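Side-chain contacts in acetyltransferase, GNAT family (Colwellia psychrerythraea, PDB 3IWG), which probably transfers an acyl group, most likely acetyl, to a substrate that is not known: residues 8-11 against 15-18; 69-74 against 80-85. One frame throughout, in Å; residues are numbered along the deposited sequence.

Contact 1 of 2, residues 8-11 against 15-18; sequences KTIE and DLTQ
Ile10 and Leu16 touch methyl to methyl: CD1 of Ile10 lies 3.9 Å from CD2 of Leu16, and this is the closest apolar pair between residues 8-11 and 15-18. Each side chain leaves its backbone toward the other segment, and they meet at an oblique angle. In Ile10 the first torsion (chi1 -69°) sets CG1 beside the backbone N; the CG1 branch makes the closest approach, while CG2, anti to the backbone N and beside the carbonyl carbon, stands farther back. Its second torsion, -128°, is well off a staggered value, and CD1 at the end of the branch makes the closest contacts, to Leu16 and Asp15. Leu16 also carries its CG beside the backbone N, and from there sends CD2 to meet the isoleucine. Asp15 contributes a looser contact, its side chain crossing that of Ile10 at about a right angle, with OD2 4.2 Å from CD1 of Ile10. A carboxylate oxygen against a methyl gains little beyond van der Waals contact. Tyr49 touches both Ile10 and Asp15 from strand 44-50, whereas Leu16 is buried against His45, Leu54 and Phe57. Ile10 is also tied by its backbone to His45, which fixes the base from which CD1 projects. This is the connection from the first strand to the first helix of the N-terminal GNAT domain, with the 3-10 turn that leads into the helix packed against Ile10 and the neighbouring strands.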
ATOM      1  N   LYS A   8       1.898  -9.640 -29.612  1.00 36.99           N
ATOM      2  CA  LYS A   8       2.025  -8.186 -29.447  1.00 37.22           C
ATOM      3  C   LYS A   8       2.066  -7.895 -27.962  1.00 36.93           C
ATOM      4  O   LYS A   8       1.433  -8.561 -27.165  1.00 36.77           O
ATOM      5  CB  LYS A   8       0.838  -7.408 -30.060  1.00 37.44           C
ATOM      6  CG  LYS A   8       0.846  -7.171 -31.567  1.00 38.47           C
ATOM      7  CD  LYS A   8      -0.295  -6.157 -32.013  1.00 40.05           C
ATOM      8  CE  LYS A   8      -0.881  -6.507 -33.440  1.00 40.77           C
ATOM      9  NZ  LYS A   8      -1.553  -5.386 -34.231  1.00 41.21           N
ATOM     10  N   THR A   9       2.816  -6.876 -27.603  1.00 37.29           N
ATOM     11  CA  THR A   9       2.919  -6.439 -26.235  1.00 37.35           C
ATOM     12  C   THR A   9       1.539  -5.793 -25.921  1.00 37.68           C
ATOM     13  O   THR A   9       0.859  -5.308 -26.826  1.00 37.42           O
ATOM     14  CB  THR A   9       4.140  -5.474 -26.117  1.00 37.22           C
ATOM     15  OG1 THR A   9       4.912  -5.787 -24.955  1.00 37.49           O
ATOM     16  CG2 THR A   9       3.701  -4.030 -26.113  1.00 37.39           C
ATOM     17  N   ILE A  10       1.092  -5.844 -24.672  1.00 37.91           N
ATOM     18  CA  ILE A  10      -0.200  -5.248 -24.310  1.00 38.43           C
ATOM     19  C   ILE A  10      -0.018  -4.202 -23.198  1.00 39.24           C
ATOM     20  O   ILE A  10       0.471  -4.541 -22.125  1.00 39.74           O
ATOM     21  CB  ILE A  10      -1.155  -6.335 -23.835  1.00 37.99           C
ATOM     22  CG1 ILE A  10      -1.539  -7.214 -25.033  1.00 39.34           C
ATOM     23  CG2 ILE A  10      -2.363  -5.748 -23.091  1.00 36.01           C
ATOM     24  CD1 ILE A  10      -3.024  -7.411 -25.228  1.00 39.66           C
ATOM     25  N   GLU A  11      -0.411  -2.949 -23.422  1.00 39.73           N
ATOM     26  CA  GLU A  11      -0.222  -1.934 -22.351  1.00 40.19           C
ATOM     27  C   GLU A  11      -1.414  -1.836 -21.386  1.00 39.34           C
ATOM     28  O   GLU A  11      -1.220  -1.757 -20.140  1.00 39.42           O
ATOM     29  CB  GLU A  11       0.123  -0.557 -22.918  1.00 40.71           C
ATOM     30  CG  GLU A  11       1.636  -0.353 -23.150  1.00 42.35           C
ATOM     31  CD  GLU A  11       2.144  -1.068 -24.408  1.00 42.71           C
ATOM     32  OE1 GLU A  11       3.085  -1.892 -24.297  1.00 45.34           O
ATOM     33  OE2 GLU A  11       1.604  -0.809 -25.494  1.00 40.52           O
ATOM     34  N   ASP A  15      -7.845  -4.334 -22.230  1.00 32.81           N
ATOM     35  CA  ASP A  15      -7.943  -5.195 -23.403  1.00 32.88           C
ATOM     36  C   ASP A  15      -8.128  -6.703 -23.112  1.00 32.88           C
ATOM     37  O   ASP A  15      -8.482  -7.470 -23.991  1.00 32.01           O
ATOM     38  CB  ASP A  15      -6.664  -5.044 -24.222  1.00 32.98           C
ATOM     39  CG  ASP A  15      -6.923  -5.041 -25.689  1.00 34.68           C
ATOM     40  OD1 ASP A  15      -8.084  -5.332 -26.071  1.00 37.18           O
ATOM     41  OD2 ASP A  15      -5.980  -4.743 -26.469  1.00 37.91           O
ATOM     42  N   LEU A  16      -7.824  -7.124 -21.884  1.00 33.55           N
ATOM     43  CA  LEU A  16      -7.812  -8.540 -21.507  1.00 33.30           C
ATOM     44  C   LEU A  16      -8.933  -8.944 -20.547  1.00 34.17           C
ATOM     45  O   LEU A  16      -8.987 -10.096 -20.117  1.00 34.51           O
ATOM     46  CB  LEU A  16      -6.450  -8.878 -20.876  1.00 32.70           C
ATOM     47  CG  LEU A  16      -5.263  -8.774 -21.818  1.00 30.77           C
ATOM     48  CD1 LEU A  16      -4.067  -9.352 -21.179  1.00 28.73           C
ATOM     49  CD2 LEU A  16      -5.541  -9.477 -23.150  1.00 31.51           C
ATOM     50  N   THR A  17      -9.822  -8.005 -20.231  1.00 34.95           N
ATOM     51  CA  THR A  17     -10.960  -8.237 -19.335  1.00 35.60           C
ATOM     52  C   THR A  17     -11.737  -9.530 -19.553  1.00 35.50           C
ATOM     53  O   THR A  17     -11.981 -10.279 -18.599  1.00 35.21           O
ATOM     54  CB  THR A  17     -11.952  -7.065 -19.418  1.00 35.60           C
ATOM     55  OG1 THR A  17     -11.437  -6.007 -18.624  1.00 35.82           O
ATOM     56  CG2 THR A  17     -13.354  -7.450 -18.891  1.00 37.11           C
ATOM     57  N   GLN A  18     -12.106  -9.782 -20.803  1.00 36.06           N
ATOM     58  CA  GLN A  18     -12.842 -10.983 -21.158  1.00 36.25           C
ATOM     59  C   GLN A  18     -11.943 -12.203 -21.140  1.00 34.37           C
ATOM     60  O   GLN A  18     -12.329 -13.240 -20.634  1.00 34.34           O
ATOM     61  CB  GLN A  18     -13.447 -10.872 -22.551  1.00 37.77           C
ATOM     62  CG  GLN A  18     -14.935 -10.465 -22.633  1.00 42.68           C
ATOM     63  CD  GLN A  18     -15.534 -10.861 -24.002  1.00 48.15           C
ATOM     64  OE1 GLN A  18     -14.783 -11.122 -24.970  1.00 49.89           O
ATOM     65  NE2 GLN A  18     -16.884 -10.922 -24.079  1.00 51.49           N
TER

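Contact 2 of 2, residues 69-74 against 80-85; sequences YYLQPE and QELFTL
The contact belongs to a beta-alpha-beta unit made of strand 65-71, helix 76-87 and strand 99-103, and it holds the helix against the first of these strands. Tyr69 and Phe83 form a T-shaped pair: the edge of Phe83 points at one face of Tyr69, with planes at 73° and centroids 5.1 Å apart. CD2 of Phe83 sits over that face, toward the rim, 3.7 Å from CD2 of Tyr69. Tyr69 carries its ring out to the helix because CG is anti to the backbone N (chi1 175°). Strand 65-71 and helix 76-87 run roughly antiparallel and correspond to the fourth strand and third helix of the GNAT fold. Leu82, whose side chain points toward the strand, meets both Tyr69 and Leu71. CD2 of Leu82 lies 3.5 Å from OH of Tyr69 and 4.1 Å from CD1 of Leu71. The hydroxyl, set among these carbons, is hydrogen-bonded to OG of Ser79. A phenylalanine in place of Tyr69 would probably leave Ser79 without that partner and open a small gap beside Leu82. Leu112 of helix 107-116 touches both Tyr69 and Phe83.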
ATOM      1  N   TYR A  69      -1.164 -18.053 -18.922  1.00 27.91           N
ATOM      2  CA  TYR A  69      -1.237 -18.362 -20.351  1.00 28.64           C
ATOM      3  C   TYR A  69      -2.651 -18.840 -20.682  1.00 28.94           C
ATOM      4  O   TYR A  69      -3.258 -19.633 -19.933  1.00 28.92           O
ATOM      5  CB  TYR A  69      -0.257 -19.440 -20.716  1.00 28.50           C
ATOM      6  CG  TYR A  69      -0.337 -19.907 -22.167  1.00 30.17           C
ATOM      7  CD1 TYR A  69      -1.275 -20.854 -22.587  1.00 30.02           C
ATOM      8  CD2 TYR A  69       0.550 -19.402 -23.120  1.00 31.28           C
ATOM      9  CE1 TYR A  69      -1.329 -21.267 -23.942  1.00 30.19           C
ATOM     10  CE2 TYR A  69       0.494 -19.793 -24.442  1.00 31.33           C
ATOM     11  CZ  TYR A  69      -0.425 -20.739 -24.841  1.00 30.78           C
ATOM     12  OH  TYR A  69      -0.409 -21.108 -26.145  1.00 31.32           O
ATOM     13  N   TYR A  70      -3.195 -18.342 -21.775  1.00 29.45           N
ATOM     14  CA  TYR A  70      -4.546 -18.710 -22.141  1.00 30.78           C
ATOM     15  C   TYR A  70      -4.748 -18.468 -23.625  1.00 32.49           C
ATOM     16  O   TYR A  70      -4.412 -17.391 -24.125  1.00 33.33           O
ATOM     17  CB  TYR A  70      -5.571 -17.914 -21.334  1.00 30.48           C
ATOM     18  CG  TYR A  70      -6.981 -18.215 -21.719  1.00 30.99           C
ATOM     19  CD1 TYR A  70      -7.651 -19.267 -21.136  1.00 31.18           C
ATOM     20  CD2 TYR A  70      -7.629 -17.489 -22.704  1.00 32.25           C
ATOM     21  CE1 TYR A  70      -8.927 -19.590 -21.481  1.00 30.63           C
ATOM     22  CE2 TYR A  70      -8.937 -17.792 -23.067  1.00 33.92           C
ATOM     23  CZ  TYR A  70      -9.579 -18.863 -22.459  1.00 33.25           C
ATOM     24  OH  TYR A  70     -10.865 -19.211 -22.802  1.00 31.15           O
ATOM     25  N   LEU A  71      -5.298 -19.469 -24.309  1.00 33.69           N
ATOM     26  CA  LEU A  71      -5.814 -19.341 -25.694  1.00 34.83           C
ATOM     27  C   LEU A  71      -7.261 -19.764 -25.759  1.00 35.83           C
ATOM     28  O   LEU A  71      -7.653 -20.745 -25.130  1.00 35.70           O
ATOM     29  CB  LEU A  71      -5.050 -20.256 -26.641  1.00 34.34           C
ATOM     30  CG  LEU A  71      -4.189 -19.521 -27.647  1.00 35.13           C
ATOM     31  CD1 LEU A  71      -3.483 -20.522 -28.545  1.00 36.16           C
ATOM     32  CD2 LEU A  71      -5.007 -18.544 -28.476  1.00 32.85           C
ATOM     33  N   GLN A  72      -8.064 -19.055 -26.526  1.00 38.14           N
ATOM     34  CA  GLN A  72      -9.426 -19.518 -26.725  1.00 40.53           C
ATOM     35  C   GLN A  72      -9.447 -21.041 -27.033  1.00 42.15           C
ATOM     36  O   GLN A  72      -8.522 -21.608 -27.669  1.00 41.53           O
ATOM     37  CB  GLN A  72     -10.156 -18.700 -27.774  1.00 40.94           C
ATOM     38  CG  GLN A  72     -10.887 -17.524 -27.152  1.00 42.38           C
ATOM     39  CD  GLN A  72     -11.125 -16.415 -28.129  1.00 43.83           C
ATOM     40  OE1 GLN A  72     -10.910 -16.589 -29.332  1.00 46.54           O
ATOM     41  NE2 GLN A  72     -11.558 -15.251 -27.628  1.00 40.56           N
ATOM     42  N   PRO A  73     -10.462 -21.721 -26.490  1.00 43.97           N
ATOM     43  CA  PRO A  73     -10.390 -23.180 -26.292  1.00 45.40           C
ATOM     44  C   PRO A  73     -10.225 -23.968 -27.570  1.00 46.21           C
ATOM     45  O   PRO A  73      -9.685 -25.082 -27.538  1.00 47.12           O
ATOM     46  CB  PRO A  73     -11.720 -23.517 -25.607  1.00 45.60           C
ATOM     47  CG  PRO A  73     -12.617 -22.318 -25.862  1.00 45.89           C
ATOM     48  CD  PRO A  73     -11.708 -21.135 -25.972  1.00 44.33           C
ATOM     49  N   GLU A  74     -10.655 -23.377 -28.688  1.00 46.77           N
ATOM     50  CA  GLU A  74     -10.629 -24.049 -29.969  1.00 47.38           C
ATOM     51  C   GLU A  74      -9.283 -24.055 -30.710  1.00 47.42           C
ATOM     52  O   GLU A  74      -9.245 -24.466 -31.907  1.00 46.19           O
ATOM     53  CB  GLU A  74     -11.703 -23.451 -30.893  1.00 48.14           C
ATOM     54  CG  GLU A  74     -11.434 -22.031 -31.374  1.00 49.62           C
ATOM     55  CD  GLU A  74     -12.108 -20.951 -30.514  1.00 51.98           C
ATOM     56  OE1 GLU A  74     -12.376 -21.201 -29.300  1.00 53.26           O
ATOM     57  OE2 GLU A  74     -12.344 -19.841 -31.064  1.00 51.09           O
ATOM     58  N   GLN A  80      -0.169 -25.505 -28.847  1.00 35.42           N
ATOM     59  CA  GLN A  80       1.036 -26.252 -28.587  1.00 35.23           C
ATOM     60  C   GLN A  80       2.199 -25.680 -29.370  1.00 35.27           C
ATOM     61  O   GLN A  80       3.298 -25.549 -28.831  1.00 35.21           O
ATOM     62  CB  GLN A  80       0.825 -27.739 -28.947  1.00 35.47           C
ATOM     63  CG  GLN A  80      -0.320 -28.405 -28.169  1.00 35.38           C
ATOM     64  CD  GLN A  80      -0.506 -29.894 -28.468  1.00 37.96           C
ATOM     65  OE1 GLN A  80      -1.635 -30.348 -28.627  1.00 38.15           O
ATOM     66  NE2 GLN A  80       0.595 -30.659 -28.528  1.00 37.65           N
ATOM     67  N   GLU A  81       1.963 -25.380 -30.647  1.00 35.59           N
ATOM     68  CA  GLU A  81       2.967 -24.753 -31.520  1.00 36.18           C
ATOM     69  C   GLU A  81       3.407 -23.475 -30.835  1.00 35.42           C
ATOM     70  O   GLU A  81       4.598 -23.229 -30.642  1.00 35.88           O
ATOM     71  CB  GLU A  81       2.384 -24.388 -32.907  1.00 36.96           C
ATOM     72  CG  GLU A  81       2.239 -25.506 -33.934  1.00 39.71           C
ATOM     73  CD  GLU A  81       1.790 -24.994 -35.348  1.00 44.16           C
ATOM     74  OE1 GLU A  81       2.639 -24.941 -36.270  1.00 45.94           O
ATOM     75  OE2 GLU A  81       0.596 -24.651 -35.557  1.00 47.27           O
ATOM     76  N   LEU A  82       2.426 -22.679 -30.428  1.00 34.54           N
ATOM     77  CA  LEU A  82       2.682 -21.390 -29.749  1.00 33.91           C
ATOM     78  C   LEU A  82       3.530 -21.508 -28.472  1.00 33.16           C
ATOM     79  O   LEU A  82       4.634 -20.968 -28.370  1.00 32.51           O
ATOM     80  CB  LEU A  82       1.357 -20.682 -29.450  1.00 33.78           C
ATOM     81  CG  LEU A  82       1.492 -19.297 -28.790  1.00 34.69           C
ATOM     82  CD1 LEU A  82       2.424 -18.354 -29.597  1.00 33.33           C
ATOM     83  CD2 LEU A  82       0.125 -18.674 -28.565  1.00 34.48           C
ATOM     84  N   PHE A  83       3.028 -22.253 -27.511  1.00 32.82           N
ATOM     85  CA  PHE A  83       3.751 -22.426 -26.270  1.00 33.02           C
ATOM     86  C   PHE A  83       5.187 -22.914 -26.480  1.00 33.39           C
ATOM     87  O   PHE A  83       6.103 -22.413 -25.839  1.00 33.32           O
ATOM     88  CB  PHE A  83       2.996 -23.366 -25.325  1.00 33.14           C
ATOM     89  CG  PHE A  83       3.406 -23.223 -23.879  1.00 32.71           C
ATOM     90  CD1 PHE A  83       4.547 -23.841 -23.406  1.00 30.04           C
ATOM     91  CD2 PHE A  83       2.648 -22.458 -23.011  1.00 30.67           C
ATOM     92  CE1 PHE A  83       4.912 -23.687 -22.123  1.00 29.95           C
ATOM     93  CE2 PHE A  83       3.003 -22.330 -21.714  1.00 30.02           C
ATOM     94  CZ  PHE A  83       4.128 -22.935 -21.262  1.00 30.42           C
ATOM     95  N   THR A  84       5.376 -23.899 -27.356  1.00 33.89           N
ATOM     96  CA  THR A  84       6.709 -24.407 -27.682  1.00 33.93           C
ATOM     97  C   THR A  84       7.621 -23.293 -28.211  1.00 35.10           C
ATOM     98  O   THR A  84       8.735 -23.137 -27.749  1.00 35.69           O
ATOM     99  CB  THR A  84       6.631 -25.576 -28.720  1.00 34.27           C
ATOM    100  OG1 THR A  84       6.005 -26.721 -28.115  1.00 32.77           O
ATOM    101  CG2 THR A  84       8.026 -25.958 -29.256  1.00 32.13           C
ATOM    102  N   LEU A  85       7.147 -22.534 -29.191  1.00 36.37           N
ATOM    103  CA  LEU A  85       7.883 -21.386 -29.741  1.00 37.22           C
ATOM    104  C   LEU A  85       8.306 -20.431 -28.638  1.00 37.98           C
ATOM    105  O   LEU A  85       9.457 -20.006 -28.561  1.00 38.21           O
ATOM    106  CB  LEU A  85       6.985 -20.636 -30.733  1.00 37.47           C
ATOM    107  CG  LEU A  85       7.391 -19.280 -31.312  1.00 37.96           C
ATOM    108  CD1 LEU A  85       8.676 -19.384 -32.090  1.00 39.87           C
ATOM    109  CD2 LEU A  85       6.300 -18.804 -32.251  1.00 39.19           C
TER

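In the fold
From the N terminus, strand 6-9 comes first, and contact 1 closes the short loop between strand 6-9 and helix 17-26. The chain then runs through helix 33-39 and strands 44-50 and 53-60 before strand 65-71 opens contact 2, which closes the turn into helix 76-87. The two loops follow in series, neither crossing nor enclosing the other. The centres of contact 1 and contact 2 are about 16 Å apart; the nearest atoms of contact 1 and contact 2 are about 6 Å apart and do not touch. Strand 65-71 links the two regions: Tyr70 packs on helix 17-26, while Tyr69 and Leu71 face helix 76-87, so the two helices lie on opposite sides of this strand.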